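Local structure of beta-lactamase (6NHS) at residues 78-81 / 82-86. The protein is a class D beta-lactamase that probably hydrolyses the amide bond of the beta-lactam ring through a covalent acyl-enzyme. Residues are numbered along the deposited sequence; the frame is centred on the assembly and turned at random.
Sequences VISN and DVAIL. With FMT (formic acid), chain C.
An Asx turn begins at Asn81, in the loop that joins helix 65-76 to the short strand 85-86. Asn81 OD1 accepts two backbone N-H groups. Val83 N lies 3.0 Å from Asn81 OD1, with the donor tilted 28° from the carbonyl plane. The bond from Ala84 N to the same oxygen is weak, its N-H...O angle being 128°. Chi1 of Asn81 (55°) sets CG between the backbone N and the carbonyl carbon, and chi2 then turns OD1 toward the N-H groups of Val83 and Ala84. Val83 CG2 packs beside Asn81 OD1. A water bridges the turn through the backbone, donating to Asn81 O and Ala84 O. Asp82 OD2 forms a salt bridge with Arg105 NH2.

Ile79 makes apolar contacts with Ala84 and Leu86. Ile79 CD1 lies 3.8 Å from Ala84 CB. Leu86 CG is 4.0 Å from Ile79 CD1. Phe115 of helix 113-123 touches both Ile79 and Leu86. A formic acid, probably from the crystallisation liquor, sits beside this group and accepts a hydrogen bond from Ser80 N at its O1 (3.1 Å). Leu86 then pairs with Thr102 through backbone hydrogen bonds. The arrangement is an Asx turn with an added weak i+3 N-H bond, leading into a short antiparallel strand pair.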
loop_
_atom_site.group_PDB
_atom_site.type_symbol
_atom_site.label_atom_id
_atom_site.label_comp_id
_atom_site.label_asym_id
_atom_site.label_seq_id
_atom_site.Cartn_x
_atom_site.Cartn_y
_atom_site.Cartn_z
ATOM N N VAL A 78 4.789 -9.451 -17.136
ATOM C CA VAL A 78 5.040 -8.225 -17.885
ATOM C C VAL A 78 6.289 -7.525 -17.366
ATOM O O VAL A 78 6.842 -6.655 -18.050
ATOM C CB VAL A 78 3.817 -7.284 -17.866
ATOM C CG1 VAL A 78 2.533 -8.040 -18.320
ATOM C CG2 VAL A 78 3.641 -6.640 -16.514
ATOM N N ILE A 79 6.738 -7.878 -16.162
ATOM C CA ILE A 79 8.061 -7.524 -15.659
ATOM C C ILE A 79 8.689 -8.818 -15.145
ATOM O O ILE A 79 8.029 -9.602 -14.453
ATOM C CB ILE A 79 7.992 -6.428 -14.570
ATOM C CG1 ILE A 79 9.386 -5.868 -14.237
ATOM C CG2 ILE A 79 7.284 -6.918 -13.292
ATOM C CD1 ILE A 79 9.819 -4.719 -15.141
ATOM N N SER A 80 9.944 -9.071 -15.525
ATOM C CA SER A 80 10.473 -10.428 -15.371
ATOM C C SER A 80 10.890 -10.737 -13.936
ATOM O O SER A 80 10.721 -11.872 -13.476
ATOM C CB SER A 80 11.646 -10.652 -16.331
ATOM O OG SER A 80 12.689 -9.736 -16.073
ATOM N N ASN A 81 11.429 -9.761 -13.215
ATOM C CA ASN A 81 11.887 -9.973 -11.839
ATOM C C ASN A 81 12.082 -8.599 -11.199
ATOM O O ASN A 81 11.647 -7.579 -11.750
ATOM C CB ASN A 81 13.157 -10.830 -11.813
ATOM C CG ASN A 81 14.258 -10.253 -12.677
ATOM O OD1 ASN A 81 14.496 -9.049 -12.661
ATOM N ND2 ASN A 81 14.923 -11.108 -13.453
ATOM N N ASP A 82 12.750 -8.567 -10.039
ATOM C CA ASP A 82 12.893 -7.352 -9.238
ATOM C C ASP A 82 13.963 -6.395 -9.752
ATOM O O ASP A 82 13.999 -5.240 -9.303
ATOM C CB ASP A 82 13.210 -7.707 -7.776
ATOM C CG ASP A 82 14.433 -8.596 -7.643
ATOM O OD1 ASP A 82 14.549 -9.573 -8.421
ATOM O OD2 ASP A 82 15.282 -8.311 -6.769
ATOM N N VAL A 83 14.840 -6.833 -10.656
ATOM C CA VAL A 83 15.868 -5.957 -11.210
ATOM C C VAL A 83 15.608 -5.586 -12.663
ATOM O O VAL A 83 16.332 -4.731 -13.200
ATOM C CB VAL A 83 17.284 -6.563 -11.062
ATOM C CG1 VAL A 83 17.627 -6.792 -9.571
ATOM C CG2 VAL A 83 17.418 -7.852 -11.849
ATOM N N ALA A 84 14.610 -6.190 -13.314
ATOM C CA ALA A 84 14.295 -5.850 -14.696
ATOM C C ALA A 84 14.021 -4.355 -14.820
ATOM O O ALA A 84 13.343 -3.756 -13.977
ATOM C CB ALA A 84 13.085 -6.662 -15.185
ATOM N N ILE A 85 14.548 -3.753 -15.883
ATOM C CA ILE A 85 14.542 -2.301 -16.057
ATOM C C ILE A 85 13.381 -1.899 -16.952
ATOM O O ILE A 85 13.114 -2.546 -17.972
ATOM C CB ILE A 85 15.876 -1.810 -16.658
ATOM C CG1 ILE A 85 17.020 -1.959 -15.649
ATOM C CG2 ILE A 85 15.764 -0.347 -17.120
ATOM C CD1 ILE A 85 18.404 -1.806 -16.283
ATOM N N LEU A 86 12.677 -0.838 -16.562
ATOM C CA LEU A 86 11.899 -0.039 -17.497
ATOM C C LEU A 86 12.574 1.320 -17.616
ATOM O O LEU A 86 13.005 1.898 -16.609
ATOM C CB LEU A 86 10.446 0.124 -17.043
ATOM C CG LEU A 86 9.563 -1.123 -16.969
ATOM C CD1 LEU A 86 8.144 -0.733 -16.516
ATOM C CD2 LEU A 86 9.518 -1.859 -18.300
HETATM C C FMT C . 10.740 -6.146 -18.087
HETATM O O1 FMT C . 10.966 -7.350 -17.918
HETATM O O2 FMT C . 11.509 -5.333 -18.621
HETATM O O HOH W 1 11.871 -4.693 -12.019
#